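Local coordinates for protein L-ornithine 5-monooxygenase (Pseudomonas aeruginosa, PDB 3S5W) that uses FAD, NADPH and molecular oxygen to hydroxylate the side-chain nitrogen of L-ornithine, the first step toward the hydroxamate groups of the siderophore pyoverdin, at residues Asn105-Lys109 against His110-Val114; Pro279-Thr282 against Asp283-Ser287. All coordinates share one frame; numbering follows the deposited sequence.

Contact 1. Residues Asn105-Lys109 against His110-Val114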
ATOM      1  N   ASN A 105      14.670  -2.574  18.425  1.00 22.93           N
ATOM      2  CA  ASN A 105      14.397  -3.585  19.454  1.00 23.87           C
ATOM      3  C   ASN A 105      14.110  -4.950  18.850  1.00 23.42           C
ATOM      4  O   ASN A 105      14.583  -5.981  19.351  1.00 23.91           O
ATOM      5  CB  ASN A 105      13.310  -3.169  20.435  1.00 24.15           C
ATOM      6  CG  ASN A 105      13.403  -3.982  21.726  1.00 26.14           C
ATOM      7  OD1 ASN A 105      14.483  -4.097  22.296  1.00 25.54           O
ATOM      8  ND2 ASN A 105      12.299  -4.594  22.138  1.00 25.58           N
ATOM      9  N   TYR A 106      13.366  -4.944  17.733  1.00 22.61           N
ATOM     10  CA  TYR A 106      13.107  -6.129  16.968  1.00 22.02           C
ATOM     11  C   TYR A 106      14.416  -6.863  16.608  1.00 22.52           C
ATOM     12  O   TYR A 106      14.528  -8.083  16.812  1.00 22.16           O
ATOM     13  CB  TYR A 106      12.260  -5.772  15.722  1.00 22.66           C
ATOM     14  CG  TYR A 106      12.433  -6.746  14.598  1.00 22.62           C
ATOM     15  CD1 TYR A 106      13.280  -6.459  13.528  1.00 23.81           C
ATOM     16  CD2 TYR A 106      11.762  -7.965  14.602  1.00 20.43           C
ATOM     17  CE1 TYR A 106      13.468  -7.370  12.516  1.00 21.59           C
ATOM     18  CE2 TYR A 106      11.929  -8.882  13.565  1.00 23.27           C
ATOM     19  CZ  TYR A 106      12.777  -8.576  12.532  1.00 24.71           C
ATOM     20  OH  TYR A 106      12.955  -9.474  11.511  1.00 26.01           O
ATOM     21  N   LEU A 107      15.404  -6.118  16.102  1.00 21.77           N
ATOM     22  CA  LEU A 107      16.715  -6.707  15.770  1.00 22.68           C
ATOM     23  C   LEU A 107      17.405  -7.285  17.004  1.00 23.42           C
ATOM     24  O   LEU A 107      17.956  -8.388  16.956  1.00 24.09           O
ATOM     25  CB  LEU A 107      17.641  -5.653  15.132  1.00 22.05           C
ATOM     26  CG  LEU A 107      17.213  -5.135  13.746  1.00 21.18           C
ATOM     27  CD1 LEU A 107      18.171  -3.961  13.391  1.00 21.60           C
ATOM     28  CD2 LEU A 107      17.267  -6.274  12.723  1.00 21.82           C
ATOM     29  N   HIS A 108      17.355  -6.538  18.093  1.00 24.82           N
ATOM     30  CA  HIS A 108      18.004  -6.966  19.325  1.00 26.82           C
ATOM     31  C   HIS A 108      17.359  -8.251  19.870  1.00 26.86           C
ATOM     32  O   HIS A 108      18.043  -9.173  20.291  1.00 26.36           O
ATOM     33  CB  HIS A 108      17.939  -5.849  20.373  1.00 26.59           C
ATOM     34  CG  HIS A 108      18.506  -6.256  21.695  1.00 31.27           C
ATOM     35  ND1 HIS A 108      19.861  -6.277  21.945  1.00 35.97           N
ATOM     36  CD2 HIS A 108      17.909  -6.726  22.809  1.00 31.69           C
ATOM     37  CE1 HIS A 108      20.072  -6.716  23.170  1.00 36.11           C
ATOM     38  NE2 HIS A 108      18.905  -6.998  23.716  1.00 36.17           N
ATOM     39  N   LYS A 109      16.033  -8.299  19.838  1.00 27.09           N
ATOM     40  CA  LYS A 109      15.286  -9.506  20.232  1.00 28.12           C
ATOM     41  C   LYS A 109      15.569 -10.728  19.369  1.00 28.13           C
ATOM     42  O   LYS A 109      15.400 -11.853  19.845  1.00 27.77           O
ATOM     43  CB  LYS A 109      13.776  -9.231  20.268  1.00 28.65           C
ATOM     44  CG  LYS A 109      13.346  -8.239  21.373  1.00 32.35           C
ATOM     45  CD  LYS A 109      13.533  -8.798  22.792  1.00 38.64           C
ATOM     46  CE  LYS A 109      12.226  -9.369  23.306  1.00 42.26           C
ATOM     47  NZ  LYS A 109      12.263  -9.494  24.788  1.00 45.13           N
ATOM     48  N   HIS A 110      15.989 -10.518  18.116  1.00 27.10           N
ATOM     49  CA  HIS A 110      16.390 -11.613  17.237  1.00 27.26           C
ATOM     50  C   HIS A 110      17.905 -11.859  17.191  1.00 27.42           C
ATOM     51  O   HIS A 110      18.381 -12.605  16.326  1.00 27.05           O
ATOM     52  CB  HIS A 110      15.799 -11.430  15.834  1.00 28.14           C
ATOM     53  CG  HIS A 110      14.315 -11.554  15.827  1.00 29.96           C
ATOM     54  ND1 HIS A 110      13.494 -10.585  16.360  1.00 31.31           N
ATOM     55  CD2 HIS A 110      13.507 -12.586  15.474  1.00 33.25           C
ATOM     56  CE1 HIS A 110      12.237 -10.991  16.282  1.00 33.30           C
ATOM     57  NE2 HIS A 110      12.218 -12.202  15.754  1.00 32.66           N
ATOM     58  N   ASP A 111      18.638 -11.224  18.110  1.00 28.12           N
ATOM     59  CA  ASP A 111      20.093 -11.424  18.277  1.00 30.72           C
ATOM     60  C   ASP A 111      20.836 -11.028  17.016  1.00 30.77           C
ATOM     61  O   ASP A 111      21.822 -11.662  16.619  1.00 31.02           O
ATOM     62  CB  ASP A 111      20.409 -12.892  18.670  1.00 32.18           C
ATOM     63  CG  ASP A 111      19.965 -13.232  20.092  1.00 38.82           C
ATOM     64  OD1 ASP A 111      19.773 -12.315  20.927  1.00 45.24           O
ATOM     65  OD2 ASP A 111      19.813 -14.437  20.404  1.00 46.96           O
ATOM     66  N   ARG A 112      20.348  -9.965  16.384  1.00 29.08           N
ATOM     67  CA  ARG A 112      20.804  -9.602  15.051  1.00 28.73           C
ATOM     68  C   ARG A 112      21.222  -8.135  14.938  1.00 26.75           C
ATOM     69  O   ARG A 112      21.549  -7.690  13.854  1.00 26.16           O
ATOM     70  CB  ARG A 112      19.677  -9.908  14.043  1.00 28.50           C
ATOM     71  CG  ARG A 112      20.145 -10.260  12.712  1.00 30.54           C
ATOM     72  CD  ARG A 112      19.077 -10.965  11.886  1.00 27.55           C
ATOM     73  NE  ARG A 112      17.951 -10.102  11.508  1.00 26.14           N
ATOM     74  CZ  ARG A 112      16.680 -10.445  11.686  1.00 27.44           C
ATOM     75  NH1 ARG A 112      16.395 -11.620  12.248  1.00 25.66           N
ATOM     76  NH2 ARG A 112      15.701  -9.627  11.265  1.00 27.07           N
ATOM     77  N   LEU A 113      21.223  -7.396  16.052  1.00 25.41           N
ATOM     78  CA  LEU A 113      21.431  -5.966  15.973  1.00 24.60           C
ATOM     79  C   LEU A 113      22.885  -5.684  15.499  1.00 24.22           C
ATOM     80  O   LEU A 113      23.108  -4.852  14.632  1.00 23.49           O
ATOM     81  CB  LEU A 113      21.114  -5.280  17.323  1.00 23.86           C
ATOM     82  CG  LEU A 113      21.397  -3.764  17.417  1.00 23.72           C
ATOM     83  CD1 LEU A 113      20.781  -2.927  16.265  1.00 23.39           C
ATOM     84  CD2 LEU A 113      20.947  -3.178  18.766  1.00 21.63           C
ATOM     85  N   VAL A 114      23.864  -6.413  16.044  1.00 24.75           N
ATOM     86  CA  VAL A 114      25.263  -6.138  15.662  1.00 25.36           C
ATOM     87  C   VAL A 114      25.500  -6.477  14.178  1.00 24.81           C
ATOM     88  O   VAL A 114      26.117  -5.698  13.438  1.00 24.14           O
ATOM     89  CB  VAL A 114      26.312  -6.846  16.575  1.00 25.69           C
ATOM     90  CG1 VAL A 114      27.704  -6.298  16.234  1.00 25.58           C
ATOM     91  CG2 VAL A 114      26.023  -6.536  18.018  1.00 29.51           C
TER
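The carbonyl oxygen Tyr106 O is gripped twice by His110, whose ring nitrogen ND1 lies 2.7 Å from Tyr106 O and whose backbone N donates to it as well; the two donors reach it from opposite faces of the carbonyl plane. The ND1 bond is fairly straight, 159°, and Tyr106 O lies close to the imidazole plane. Histidine suits this helix end: with CG beside its own backbone N (chi1 -67°), the ring folds back over the last turn. One imidazole face receives the tyrosine ring, CE1 of His110 lying 3.5 Å from CE2 of Tyr106, with the planes oblique at 46°. Arg112 NH2 donates to Tyr106 OH at 2.8 Å, the hydroxyl lying near the guanidinium plane. These polar ends are tied to helix 126-137, Tyr106 OH by a hydrogen bond to Asp131 and Arg112 by a salt bridge to Glu128. Across the turn, Leu107 CD1 meets Leu113 CD1 at 4.0 Å, an apolar link between consecutive helices. Asp111, the C-prime residue with positive phi, turns the chain out of the helix: Arg112 N bonds to Leu107 O at 2.9 Å and Asp111 N to His108 O, the paired bonds of a Schellman motif ending helix 103-109.

Contact 2. Residues Pro279-Thr282 against Asp283-Ser287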
ATOM      1  N   PRO A 279       6.139  14.810   9.966  1.00 25.72           N
ATOM      2  CA  PRO A 279       4.826  15.010  10.612  1.00 26.08           C
ATOM      3  C   PRO A 279       4.311  16.470  10.531  1.00 27.84           C
ATOM      4  O   PRO A 279       3.117  16.669  10.313  1.00 27.07           O
ATOM      5  CB  PRO A 279       5.077  14.601  12.061  1.00 25.59           C
ATOM      6  CG  PRO A 279       6.116  13.470  11.942  1.00 26.58           C
ATOM      7  CD  PRO A 279       7.041  13.969  10.785  1.00 24.58           C
ATOM      8  N   LYS A 280       5.209  17.467  10.662  1.00 28.47           N
ATOM      9  CA  LYS A 280       4.850  18.896  10.512  1.00 29.83           C
ATOM     10  C   LYS A 280       4.139  19.251   9.191  1.00 28.94           C
ATOM     11  O   LYS A 280       3.272  20.142   9.135  1.00 27.45           O
ATOM     12  CB  LYS A 280       6.128  19.748  10.601  1.00 31.43           C
ATOM     13  CG  LYS A 280       5.950  21.090  11.283  1.00 37.82           C
ATOM     14  CD  LYS A 280       7.319  21.704  11.683  1.00 44.85           C
ATOM     15  CE  LYS A 280       7.808  21.136  13.036  1.00 47.87           C
ATOM     16  NZ  LYS A 280       8.396  22.201  13.909  1.00 48.74           N
ATOM     17  N   PHE A 281       4.516  18.576   8.113  1.00 28.06           N
ATOM     18  CA  PHE A 281       3.888  18.866   6.849  1.00 27.59           C
ATOM     19  C   PHE A 281       2.388  18.509   6.877  1.00 26.89           C
ATOM     20  O   PHE A 281       1.620  19.083   6.118  1.00 26.74           O
ATOM     21  CB  PHE A 281       4.575  18.142   5.693  1.00 28.62           C
ATOM     22  CG  PHE A 281       4.111  18.610   4.347  1.00 29.44           C
ATOM     23  CD1 PHE A 281       4.658  19.761   3.777  1.00 33.43           C
ATOM     24  CD2 PHE A 281       3.126  17.908   3.650  1.00 32.94           C
ATOM     25  CE1 PHE A 281       4.223  20.227   2.517  1.00 33.04           C
ATOM     26  CE2 PHE A 281       2.672  18.362   2.377  1.00 33.05           C
ATOM     27  CZ  PHE A 281       3.229  19.528   1.816  1.00 31.50           C
ATOM     28  N   THR A 282       1.988  17.555   7.718  1.00 27.31           N
ATOM     29  CA  THR A 282       0.565  17.134   7.750  1.00 27.63           C
ATOM     30  C   THR A 282      -0.301  18.353   8.100  1.00 28.52           C
ATOM     31  O   THR A 282      -1.290  18.641   7.409  1.00 28.40           O
ATOM     32  CB  THR A 282       0.314  15.948   8.701  1.00 27.59           C
ATOM     33  OG1 THR A 282       1.179  14.862   8.347  1.00 28.34           O
ATOM     34  CG2 THR A 282      -1.195  15.455   8.637  1.00 25.89           C
ATOM     35  N   ASP A 283       0.098  19.067   9.150  1.00 29.45           N
ATOM     36  CA  ASP A 283      -0.599  20.280   9.624  1.00 31.61           C
ATOM     37  C   ASP A 283      -0.601  21.356   8.557  1.00 31.75           C
ATOM     38  O   ASP A 283      -1.620  22.036   8.324  1.00 32.46           O
ATOM     39  CB  ASP A 283       0.081  20.833  10.882  1.00 32.06           C
ATOM     40  CG  ASP A 283      -0.298  20.079  12.139  1.00 37.40           C
ATOM     41  OD1 ASP A 283       0.483  20.141  13.111  1.00 40.90           O
ATOM     42  OD2 ASP A 283      -1.373  19.422  12.176  1.00 39.27           O
ATOM     43  N   LEU A 284       0.542  21.503   7.881  1.00 31.82           N
ATOM     44  CA  LEU A 284       0.701  22.532   6.877  1.00 31.06           C
ATOM     45  C   LEU A 284      -0.262  22.323   5.688  1.00 30.35           C
ATOM     46  O   LEU A 284      -1.002  23.227   5.334  1.00 29.06           O
ATOM     47  CB  LEU A 284       2.163  22.579   6.407  1.00 31.71           C
ATOM     48  CG  LEU A 284       2.633  23.671   5.429  1.00 32.81           C
ATOM     49  CD1 LEU A 284       2.237  23.389   4.006  1.00 33.58           C
ATOM     50  CD2 LEU A 284       2.164  25.066   5.876  1.00 34.97           C
ATOM     51  N   ILE A 285      -0.235  21.143   5.072  1.00 29.07           N
ATOM     52  CA  ILE A 285      -1.105  20.904   3.927  1.00 29.85           C
ATOM     53  C   ILE A 285      -2.594  20.963   4.308  1.00 30.50           C
ATOM     54  O   ILE A 285      -3.406  21.532   3.566  1.00 30.22           O
ATOM     55  CB  ILE A 285      -0.742  19.615   3.117  1.00 29.12           C
ATOM     56  CG1 ILE A 285      -1.523  19.579   1.783  1.00 29.20           C
ATOM     57  CG2 ILE A 285      -0.887  18.340   3.970  1.00 28.90           C
ATOM     58  CD1 ILE A 285      -0.966  18.596   0.739  1.00 30.77           C
ATOM     59  N   TYR A 286      -2.928  20.403   5.470  1.00 30.87           N
ATOM     60  CA  TYR A 286      -4.305  20.469   5.967  1.00 32.06           C
ATOM     61  C   TYR A 286      -4.826  21.918   6.144  1.00 32.59           C
ATOM     62  O   TYR A 286      -5.984  22.197   5.859  1.00 32.22           O
ATOM     63  CB  TYR A 286      -4.468  19.700   7.266  1.00 32.37           C
ATOM     64  CG  TYR A 286      -5.936  19.405   7.506  1.00 34.16           C
ATOM     65  CD1 TYR A 286      -6.732  20.278   8.276  1.00 35.48           C
ATOM     66  CD2 TYR A 286      -6.550  18.299   6.895  1.00 35.12           C
ATOM     67  CE1 TYR A 286      -8.103  20.023   8.459  1.00 36.67           C
ATOM     68  CE2 TYR A 286      -7.911  18.040   7.074  1.00 36.51           C
ATOM     69  CZ  TYR A 286      -8.680  18.908   7.855  1.00 38.24           C
ATOM     70  OH  TYR A 286     -10.029  18.635   8.026  1.00 37.50           O
ATOM     71  N   SER A 287      -3.960  22.814   6.611  1.00 33.70           N
ATOM     72  CA  SER A 287      -4.259  24.255   6.731  1.00 35.43           C
ATOM     73  C   SER A 287      -4.474  24.991   5.395  1.00 35.91           C
ATOM     74  O   SER A 287      -5.047  26.095   5.379  1.00 35.90           O
ATOM     75  CB  SER A 287      -3.161  24.960   7.538  1.00 35.88           C
ATOM     76  OG  SER A 287      -2.017  25.231   6.728  1.00 37.18           O
TER
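Phe281 meets Leu284 and Ile285 one turn farther along the same helix. Its CB starts away from them, but with CG anti to the backbone N (chi1 -170°) the ring swings forward along the helix. On one side of the ring, CD2 touches Ile285 CG2 at 4.0 Å, and CE2 comes to 3.7 Å from Ile285 CB. On the other, CE1 meets the Leu284 branch CD1 at 4.0 Å. The tip, CZ, comes within 4.2 Å of Ile285 CB. The ring is wide enough for CE2 and CE1, on its two sides, to meet Ile285 and Leu284 at once, both obliquely. The backbone alongside is regular helix: Ile285 N donates to Phe281 O at 3.0 Å in a nearly straight bond (176°), and Tyr286 N bonds to Thr282 O. Ser287 OG turns back to Leu284 O at 2.6 Å, serine's short hydroxyl being able to return to a carbonyl three residues back. Asp283 forms a salt bridge with Arg398, and Tyr286 OH bonds to Ile396 O. Phe281 rests on Val276, a substrate-binding residue of the preceding loop, while Thr282 and Tyr286 touch short helix 419-422, so helix 279-287 touches both that loop and this later helix.

How the contacts relate
Contacts 1 and 2 lie in separate places, their nearest atoms about 19 Å apart and their centres about 34 Å apart, and they share no helix. Neither is core: each has two buried residues among the eight that touch, with three exposed in contact 1 and two in contact 2. Contact 1 spans a break between two helices, where the backbone must change direction, and much of its grip is polar, using a histidine, an arginine and a tyrosine hydroxyl. Contact 2 runs within one helix: regular backbone bonds hold the turn, and the side chains meet across the segments by apolar packing. Its Pro279 side chain is about 8 Å from bound N5-hydroxy-L-ornithine.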